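Local coordinates for pyruvate kinase 1 (Trypanosoma brucei brucei, PDB 4KCT), which catalyses the last step of glycolysis, phosphoryl transfer from phosphoenolpyruvate to ADP giving pyruvate and ATP, and also has an intrinsic decarboxylase activity, at residues A[396-401]-A[477-482]; A[377-382]-A[407-412]; A[424-429]-A[440-445]. All blocks are in the same frame, centred on the assembly; numbering follows the deposited sequence.

Contact 1 of 3, residues A[396-401]-A[477-482]. With FDP (2,6-di-O-phosphono-beta-D-fructofuranose), chain F.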
loop_
_atom_site.group_PDB
_atom_site.type_symbol
_atom_site.label_atom_id
_atom_site.label_comp_id
_atom_site.label_asym_id
_atom_site.label_seq_id
_atom_site.Cartn_x
_atom_site.Cartn_y
_atom_site.Cartn_z
ATOM N N ALA A 396 -28.856 1.110 0.104
ATOM C CA ALA A 396 -29.029 2.557 0.159
ATOM C C ALA A 396 -28.526 3.120 1.461
ATOM O O ALA A 396 -28.430 2.410 2.470
ATOM C CB ALA A 396 -30.516 2.940 -0.048
ATOM N N MET A 397 -28.312 4.427 1.469
ATOM C CA MET A 397 -28.120 5.150 2.701
ATOM C C MET A 397 -29.225 6.181 2.785
ATOM O O MET A 397 -29.807 6.556 1.766
ATOM C CB MET A 397 -26.758 5.843 2.683
ATOM C CG MET A 397 -25.585 4.858 2.499
ATOM S SD MET A 397 -23.986 5.714 2.556
ATOM C CE MET A 397 -23.929 6.241 4.287
ATOM N N LEU A 398 -29.514 6.630 3.992
ATOM C CA LEU A 398 -30.566 7.597 4.232
ATOM C C LEU A 398 -29.993 8.632 5.196
ATOM O O LEU A 398 -29.388 8.260 6.202
ATOM C CB LEU A 398 -31.768 6.880 4.881
ATOM C CG LEU A 398 -32.935 7.712 5.415
ATOM C CD1 LEU A 398 -33.483 8.603 4.327
ATOM C CD2 LEU A 398 -34.024 6.745 5.882
ATOM N N VAL A 399 -30.109 9.919 4.856
ATOM C CA VAL A 399 -29.586 10.988 5.715
ATOM C C VAL A 399 -30.638 12.095 5.847
ATOM O O VAL A 399 -31.343 12.406 4.881
ATOM C CB VAL A 399 -28.250 11.581 5.159
ATOM C CG1 VAL A 399 -28.436 12.142 3.734
ATOM C CG2 VAL A 399 -27.661 12.642 6.117
ATOM N N LEU A 400 -30.829 12.594 7.069
ATOM C CA LEU A 400 -31.657 13.807 7.278
ATOM C C LEU A 400 -30.786 15.048 7.138
ATOM O O LEU A 400 -29.746 15.157 7.798
ATOM C CB LEU A 400 -32.300 13.791 8.675
ATOM C CG LEU A 400 -33.619 12.999 8.793
ATOM C CD1 LEU A 400 -33.496 11.644 8.120
ATOM C CD2 LEU A 400 -34.021 12.841 10.261
ATOM N N SER A 401 -31.115 15.910 6.179
ATOM C CA SER A 401 -30.329 17.125 5.991
ATOM C C SER A 401 -31.245 18.258 5.624
ATOM O O SER A 401 -32.056 18.127 4.727
ATOM C CB SER A 401 -29.268 16.940 4.887
ATOM O OG SER A 401 -28.431 18.088 4.825
ATOM N N VAL A 477 -30.255 -0.751 5.287
ATOM C CA VAL A 477 -30.037 0.644 4.893
ATOM C C VAL A 477 -29.246 1.330 5.998
ATOM O O VAL A 477 -29.449 1.031 7.177
ATOM C CB VAL A 477 -31.372 1.378 4.721
ATOM C CG1 VAL A 477 -31.146 2.873 4.516
ATOM C CG2 VAL A 477 -32.122 0.815 3.529
ATOM N N VAL A 478 -28.268 2.154 5.626
ATOM C CA VAL A 478 -27.481 2.887 6.627
ATOM C C VAL A 478 -28.119 4.254 6.826
ATOM O O VAL A 478 -28.307 5.002 5.858
ATOM C CB VAL A 478 -26.000 3.046 6.203
ATOM C CG1 VAL A 478 -25.216 3.812 7.305
ATOM C CG2 VAL A 478 -25.374 1.660 5.941
ATOM N N VAL A 479 -28.467 4.577 8.072
ATOM C CA VAL A 479 -29.319 5.744 8.360
ATOM C C VAL A 479 -28.543 6.707 9.255
ATOM O O VAL A 479 -28.111 6.338 10.343
ATOM C CB VAL A 479 -30.599 5.332 9.091
ATOM C CG1 VAL A 479 -31.476 6.549 9.403
ATOM C CG2 VAL A 479 -31.358 4.288 8.275
ATOM N N VAL A 480 -28.432 7.952 8.815
ATOM C CA VAL A 480 -27.584 8.931 9.483
ATOM C C VAL A 480 -28.446 10.144 9.864
ATOM O O VAL A 480 -29.113 10.744 9.002
ATOM C CB VAL A 480 -26.452 9.402 8.545
ATOM C CG1 VAL A 480 -25.652 10.554 9.189
ATOM C CG2 VAL A 480 -25.533 8.214 8.169
ATOM N N HIS A 481 -28.430 10.502 11.145
ATOM C CA HIS A 481 -29.027 11.767 11.623
ATOM C C HIS A 481 -28.539 12.014 13.028
ATOM O O HIS A 481 -27.561 11.396 13.449
ATOM C CB HIS A 481 -30.570 11.736 11.558
ATOM C CG HIS A 481 -31.200 10.524 12.225
ATOM N ND1 HIS A 481 -31.327 10.406 13.585
ATOM C CD2 HIS A 481 -31.842 9.412 11.676
ATOM C CE1 HIS A 481 -31.969 9.243 13.875
ATOM N NE2 HIS A 481 -32.314 8.653 12.718
ATOM N N ALA A 482 -29.193 12.904 13.785
ATOM C CA ALA A 482 -28.742 13.124 15.185
ATOM C C ALA A 482 -29.529 12.242 16.157
ATOM O O ALA A 482 -30.583 11.693 15.794
ATOM C CB ALA A 482 -28.850 14.581 15.577
HETATM P P1 FDP F . -32.831 17.878 12.806
HETATM O O1P FDP F . -33.176 16.448 13.166
HETATM O O2P FDP F . -33.656 18.385 11.651
HETATM O O3P FDP F . -32.715 18.828 13.987
HETATM O O1 FDP F . -30.101 19.109 14.443
HETATM C C1 FDP F . -30.016 17.695 14.242
HETATM C C2 FDP F . -30.073 17.411 12.746
HETATM O O2 FDP F . -31.333 17.829 12.150
HETATM C C3 FDP F . -29.801 15.949 12.409
HETATM O O3 FDP F . -30.921 15.116 12.698
HETATM C C4 FDP F . -29.560 16.051 10.912
HETATM O O4 FDP F . -28.927 14.883 10.359
HETATM C C5 FDP F . -28.665 17.279 10.849
HETATM O O5 FDP F . -29.004 18.079 12.041
HETATM C C6 FDP F . -28.915 18.070 9.571
HETATM O O6 FDP F . -27.850 19.012 9.423
HETATM P P2 FDP F . -27.653 19.757 7.999
HETATM O O4P FDP F . -27.249 18.638 7.023
HETATM O O5P FDP F . -28.997 20.356 7.725
HETATM O O6P FDP F . -26.543 20.749 8.247
#
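M397 and V478 lie side by side on one face of two parallel strands, pointing the same way, with M397 CE 4.1 Å from V478 CG1. The methionine chain is extended through chi2 and bends at chi3 (68°), which brings its terminal methyl back alongside the valine. V399 and V480 follow on this face, V399 CG2 lying against V480 CG1, while L398 packs on the other face with its CB against V477 CG1 and V479 CG2. Between the two faces the backbones exchange four hydrogen bonds, among them V480 N to L398 O at 2.8 Å. At the C-terminal end L400 and H481 again run together: L400 CD2 sits 3.8 Å from H481 CB and approaches the imidazole obliquely. The ring is fixed at both nitrogens, ND1 giving a 2.7 Å bond in the ring plane to A482 O, and NE2 pairing with R494. Here the strand ends hold fructose 2,6-bisphosphate, the allosteric effector of trypanosomatid pyruvate kinases. L400 O accepts from sugar O4 at 2.7 Å. A482 N donates to sugar O3, and S401 OG to phosphate oxygen O4P at 2.6 Å. Both are inner strands of the five-stranded C-terminal sheet: strand 419-423 flanks 396-400, antiparallel strand 492-497 flanks 476-481, and helices 377-392 and 405-412 cover the M397, V399, V478 and V480 face.

Contact 2 of 3, residues A[377-382]-A[407-412]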
loop_
_atom_site.group_PDB
_atom_site.type_symbol
_atom_site.label_atom_id
_atom_site.label_comp_id
_atom_site.label_asym_id
_atom_site.label_seq_id
_atom_site.Cartn_x
_atom_site.Cartn_y
_atom_site.Cartn_z
ATOM N N PRO A 377 -16.836 15.646 14.436
ATOM C CA PRO A 377 -17.657 14.457 14.692
ATOM C C PRO A 377 -18.578 14.119 13.528
ATOM O O PRO A 377 -18.733 12.952 13.205
ATOM C CB PRO A 377 -18.478 14.824 15.950
ATOM C CG PRO A 377 -17.881 16.083 16.497
ATOM C CD PRO A 377 -16.942 16.679 15.490
ATOM N N GLU A 378 -19.201 15.119 12.898
ATOM C CA GLU A 378 -20.130 14.799 11.810
ATOM C C GLU A 378 -19.417 14.159 10.610
ATOM O O GLU A 378 -19.970 13.294 9.933
ATOM C CB GLU A 378 -20.972 16.009 11.380
ATOM C CG GLU A 378 -20.168 17.151 10.817
ATOM C CD GLU A 378 -19.792 18.169 11.890
ATOM O OE1 GLU A 378 -19.877 19.380 11.610
ATOM O OE2 GLU A 378 -19.489 17.761 13.038
ATOM N N GLU A 379 -18.162 14.531 10.394
ATOM C CA GLU A 379 -17.438 13.930 9.285
ATOM C C GLU A 379 -16.942 12.512 9.574
ATOM O O GLU A 379 -17.053 11.640 8.715
ATOM C CB GLU A 379 -16.296 14.819 8.785
ATOM C CG GLU A 379 -15.657 14.235 7.536
ATOM C CD GLU A 379 -14.940 15.278 6.678
ATOM O OE1 GLU A 379 -14.735 16.411 7.156
ATOM O OE2 GLU A 379 -14.498 14.920 5.574
ATOM N N ALA A 380 -16.440 12.272 10.785
ATOM C CA ALA A 380 -16.246 10.890 11.264
ATOM C C ALA A 380 -17.505 10.035 11.147
ATOM O O ALA A 380 -17.456 8.874 10.680
ATOM C CB ALA A 380 -15.722 10.889 12.685
ATOM N N VAL A 381 -18.646 10.596 11.533
ATOM C CA VAL A 381 -19.913 9.849 11.425
ATOM C C VAL A 381 -20.246 9.523 9.947
ATOM O O VAL A 381 -20.583 8.372 9.599
ATOM C CB VAL A 381 -21.084 10.608 12.123
ATOM C CG1 VAL A 381 -22.449 10.044 11.689
ATOM C CG2 VAL A 381 -20.930 10.522 13.661
ATOM N N CYS A 382 -20.165 10.532 9.082
ATOM C CA CYS A 382 -20.496 10.313 7.686
ATOM C C CYS A 382 -19.529 9.363 6.990
ATOM O O CYS A 382 -19.944 8.487 6.195
ATOM C CB CYS A 382 -20.660 11.649 6.930
ATOM S SG CYS A 382 -22.132 12.587 7.514
ATOM N N ALA A 407 -25.785 15.687 3.565
ATOM C CA ALA A 407 -25.865 14.861 2.346
ATOM C C ALA A 407 -24.589 14.970 1.517
ATOM O O ALA A 407 -24.099 13.968 0.974
ATOM C CB ALA A 407 -27.093 15.227 1.512
ATOM N N ARG A 408 -24.103 16.196 1.328
ATOM C CA ARG A 408 -22.831 16.393 0.626
ATOM C C ARG A 408 -21.651 15.709 1.338
ATOM O O ARG A 408 -20.707 15.263 0.695
ATOM C CB ARG A 408 -22.546 17.897 0.429
ATOM C CG ARG A 408 -23.471 18.547 -0.618
ATOM C CD ARG A 408 -23.032 19.989 -0.942
ATOM N NE ARG A 408 -23.467 20.909 0.094
ATOM C CZ ARG A 408 -24.673 21.465 0.156
ATOM N NH1 ARG A 408 -25.602 21.242 -0.799
ATOM N NH2 ARG A 408 -24.977 22.212 1.194
ATOM N N LEU A 409 -21.689 15.686 2.661
ATOM C CA LEU A 409 -20.635 15.053 3.445
ATOM C C LEU A 409 -20.600 13.530 3.256
ATOM O O LEU A 409 -19.534 12.931 3.223
ATOM C CB LEU A 409 -20.808 15.402 4.937
ATOM C CG LEU A 409 -19.594 15.303 5.861
ATOM C CD1 LEU A 409 -18.343 15.973 5.245
ATOM C CD2 LEU A 409 -19.950 15.942 7.222
ATOM N N ILE A 410 -21.756 12.907 3.169
ATOM C CA ILE A 410 -21.824 11.487 2.800
ATOM C C ILE A 410 -21.402 11.221 1.360
ATOM O O ILE A 410 -20.583 10.336 1.099
ATOM C CB ILE A 410 -23.223 10.926 3.016
ATOM C CG1 ILE A 410 -23.562 10.951 4.526
ATOM C CG2 ILE A 410 -23.326 9.499 2.451
ATOM C CD1 ILE A 410 -24.996 10.511 4.812
ATOM N N SER A 411 -21.890 12.044 0.435
ATOM C CA SER A 411 -21.474 11.921 -0.977
ATOM C C SER A 411 -19.964 12.110 -1.157
ATOM O O SER A 411 -19.346 11.493 -2.032
ATOM C CB SER A 411 -22.246 12.928 -1.860
ATOM O OG SER A 411 -21.900 12.742 -3.240
ATOM N N LYS A 412 -19.358 12.927 -0.298
ATOM C CA LYS A 412 -17.922 13.166 -0.380
ATOM C C LYS A 412 -17.162 11.814 -0.332
ATOM O O LYS A 412 -16.105 11.658 -0.964
ATOM C CB LYS A 412 -17.484 14.058 0.792
ATOM C CG LYS A 412 -15.995 14.090 1.031
ATOM C CD LYS A 412 -15.659 15.079 2.170
ATOM C CE LYS A 412 -14.143 15.209 2.324
ATOM N NZ LYS A 412 -13.791 16.198 3.381
#
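L409 reaches between the side chains of E378, E379 and C382. Its CG lies 4.0 Å from C382 CB, CD1 comes against the carboxyl carbon of E379, and CD2 lies 3.8 Å from E378 CG, the leucine crossing both glutamates at about a right angle. This puts the aliphatic parts of the glutamates on the leucine, while the carboxylate of E378 turns to R405 in a salt bridge. I410 comes next, its CG1 3.7 Å from C382 SG; the backbones come close here, C382 CA 5.2 Å from I410 CA, so that sulfur and CB both reach I410 CG1. Segments 377-382 and 407-412 cross at -51°, their axes 9.3 Å apart at closest approach, and both lie on the same side of the parallel part of the sheet in the alpha/beta domain, I410 also packing on M397, V399 and V480 of its strands. One turn of helix beyond R408, K412 stretches out fully, every torsion from chi1 to chi4 near 180°, and crosses E379 at about a right angle. Its NZ gives E379 OE2 a 2.6 Å salt-bridge hydrogen bond, met on the syn side and 18° out of the carboxylate plane. E379 OE2 is gripped a second time by Y413 OH, and K412 NZ also bonds to Q371 OE1; A380, directed away from 407-412, and V381, on the flank, pack against V392 and L495 of a second subunit.

Contact 3 of 3, residues A[424-429]-A[440-445]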
loop_
_atom_site.group_PDB
_atom_site.type_symbol
_atom_site.label_atom_id
_atom_site.label_comp_id
_atom_site.label_asym_id
_atom_site.label_seq_id
_atom_site.Cartn_x
_atom_site.Cartn_y
_atom_site.Cartn_z
ATOM N N THR A 424 -36.167 19.212 4.822
ATOM C CA THR A 424 -37.325 20.058 5.126
ATOM C C THR A 424 -37.380 21.309 4.239
ATOM O O THR A 424 -38.227 22.182 4.449
ATOM C CB THR A 424 -37.268 20.519 6.591
ATOM O OG1 THR A 424 -35.981 21.090 6.838
ATOM C CG2 THR A 424 -37.459 19.327 7.526
ATOM N N ARG A 425 -36.473 21.410 3.266
ATOM C CA ARG A 425 -36.452 22.556 2.357
ATOM C C ARG A 425 -36.482 22.145 0.894
ATOM O O ARG A 425 -35.608 21.416 0.426
ATOM C CB ARG A 425 -35.226 23.424 2.605
ATOM C CG ARG A 425 -35.206 24.089 3.962
ATOM C CD ARG A 425 -33.955 24.931 4.137
ATOM N NE ARG A 425 -33.551 24.933 5.536
ATOM C CZ ARG A 425 -32.364 25.333 5.982
ATOM N NH1 ARG A 425 -31.467 25.865 5.150
ATOM N NH2 ARG A 425 -32.086 25.223 7.268
ATOM N N LEU A 426 -37.454 22.669 0.150
ATOM C CA LEU A 426 -37.512 22.407 -1.287
ATOM C C LEU A 426 -36.267 22.897 -2.020
ATOM O O LEU A 426 -35.797 22.259 -2.956
ATOM C CB LEU A 426 -38.765 23.040 -1.900
ATOM C CG LEU A 426 -40.082 22.356 -1.489
ATOM C CD1 LEU A 426 -41.281 23.256 -1.816
ATOM C CD2 LEU A 426 -40.203 21.013 -2.202
ATOM N N GLN A 427 -35.717 24.026 -1.597
ATOM C CA GLN A 427 -34.520 24.492 -2.263
ATOM C C GLN A 427 -33.352 23.524 -2.040
ATOM O O GLN A 427 -32.479 23.392 -2.900
ATOM C CB GLN A 427 -34.126 25.877 -1.806
ATOM C CG GLN A 427 -32.872 26.368 -2.518
ATOM C CD GLN A 427 -32.812 27.880 -2.624
ATOM O OE1 GLN A 427 -32.513 28.552 -1.659
ATOM N NE2 GLN A 427 -33.047 28.409 -3.823
ATOM N N THR A 428 -33.324 22.854 -0.882
ATOM C CA THR A 428 -32.290 21.851 -0.659
ATOM C C THR A 428 -32.410 20.656 -1.593
ATOM O O THR A 428 -31.400 20.208 -2.156
ATOM C CB THR A 428 -32.202 21.427 0.815
ATOM O OG1 THR A 428 -31.738 22.553 1.581
ATOM C CG2 THR A 428 -31.200 20.257 0.990
ATOM N N CYS A 429 -33.646 20.207 -1.857
ATOM C CA CYS A 429 -33.886 19.180 -2.892
ATOM C C CYS A 429 -33.296 19.602 -4.222
ATOM O O CYS A 429 -32.650 18.807 -4.905
ATOM C CB CYS A 429 -35.395 18.921 -3.078
ATOM S SG CYS A 429 -36.237 18.303 -1.617
ATOM N N SER A 440 -33.451 13.209 -3.404
ATOM C CA SER A 440 -34.091 13.968 -2.319
ATOM C C SER A 440 -35.578 13.716 -2.190
ATOM O O SER A 440 -36.272 13.468 -3.192
ATOM C CB SER A 440 -33.842 15.455 -2.510
ATOM O OG SER A 440 -32.468 15.736 -2.308
ATOM N N VAL A 441 -36.058 13.720 -0.945
ATOM C CA VAL A 441 -37.482 13.643 -0.660
ATOM C C VAL A 441 -37.820 14.766 0.291
ATOM O O VAL A 441 -37.123 14.972 1.284
ATOM C CB VAL A 441 -37.862 12.316 0.046
ATOM C CG1 VAL A 441 -39.373 12.138 0.034
ATOM C CG2 VAL A 441 -37.202 11.153 -0.641
ATOM N N PHE A 442 -38.903 15.476 0.012
ATOM C CA PHE A 442 -39.273 16.617 0.823
ATOM C C PHE A 442 -40.175 16.202 1.992
ATOM O O PHE A 442 -41.201 15.544 1.793
ATOM C CB PHE A 442 -39.983 17.644 -0.047
ATOM C CG PHE A 442 -40.486 18.841 0.710
ATOM C CD1 PHE A 442 -39.608 19.651 1.417
ATOM C CD2 PHE A 442 -41.843 19.172 0.687
ATOM C CE1 PHE A 442 -40.071 20.800 2.065
ATOM C CE2 PHE A 442 -42.307 20.308 1.320
ATOM C CZ PHE A 442 -41.426 21.115 2.030
ATOM N N TYR A 443 -39.801 16.606 3.200
ATOM C CA TYR A 443 -40.667 16.471 4.379
ATOM C C TYR A 443 -41.261 17.821 4.719
ATOM O O TYR A 443 -40.535 18.759 5.050
ATOM C CB TYR A 443 -39.877 15.952 5.595
ATOM C CG TYR A 443 -40.722 15.876 6.896
ATOM C CD1 TYR A 443 -41.631 14.827 7.101
ATOM C CD2 TYR A 443 -40.598 16.836 7.896
ATOM C CE1 TYR A 443 -42.434 14.768 8.244
ATOM C CE2 TYR A 443 -41.396 16.783 9.056
ATOM C CZ TYR A 443 -42.286 15.715 9.228
ATOM O OH TYR A 443 -43.060 15.616 10.361
ATOM N N ASP A 444 -42.588 17.912 4.651
ATOM C CA ASP A 444 -43.284 19.166 4.916
ATOM C C ASP A 444 -43.610 19.343 6.406
ATOM O O ASP A 444 -44.638 18.869 6.882
ATOM C CB ASP A 444 -44.565 19.221 4.095
ATOM C CG ASP A 444 -45.185 20.611 4.074
ATOM O OD1 ASP A 444 -44.946 21.393 5.019
ATOM O OD2 ASP A 444 -45.872 20.927 3.089
ATOM N N ALA A 445 -42.741 20.041 7.130
ATOM C CA ALA A 445 -42.839 20.083 8.591
ATOM C C ALA A 445 -44.015 20.954 9.042
ATOM O O ALA A 445 -44.655 20.664 10.054
ATOM C CB ALA A 445 -41.540 20.577 9.205
HETATM O O HOH W 1 -40.547 21.568 6.024
HETATM O O HOH W 2 -31.762 16.023 -4.900
#
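L426 lays a methyl over the ring of F442 where a beta-alpha-beta unit closes, strand 419-423 leading through helix 426-431 to the sheet's outer strand 438-442. The main ring contact is CH-pi: L426 CD2 stands 3.8 Å from the ring centroid, 17° off the normal. F442 has its CG anti to the backbone N (chi1 177°), which carries the ring toward the start of the helix, and the backbone N of D444 lies over the outer part of the opposite face. Along the ring's edge run backbone atoms of the turn, R425 N in the plane and T424 O 3.3 Å from F442 CE1. Apolar packing continues at C429 and at T424. C429 SG lies against S440 CB (3.8 Å) and F442 CB, and T424 CG2 comes to the edge of the Y443 ring, 4.0 Å from CD2. The hydroxyls of these last two point to other partners: T424 OG1 bonds N402, whose backbone N binds the fructose 2,6-bisphosphate, and Y443 OH bonds G449 O. No direct hydrogen bond joins the segments, although T424 CA makes a CA-H...O contact with Y443 O. Polar linkage falls to two waters. One joins C429 O to S440 OG, 2.7 Å from the latter; the other donates to T424 O and to Y443 O and accepts from A445 N at 2.9 Å.

How the contacts relate
All three contacts belong to the C-terminal alpha/beta domain. Contacts 1 and 2 have centres about 10 Å apart and interlock along the chain: helix 377-392, strand 396-400 and helix 405-412 follow one another, with strand 476-481 returning last. They also touch, I410 CD1 of contact 2 packing 3.4 Å from V399 CB of contact 1. Contact 3 is nested inside the long loop closed by contact 1, about 15 Å away between centres, and reaches the same sheet at its outer strand; about 19 Å separates its centre from that of contact 2. Contact 1 supplies effector-binding atoms directly, whereas contacts 2 and 3 pack the helices and turns around that site.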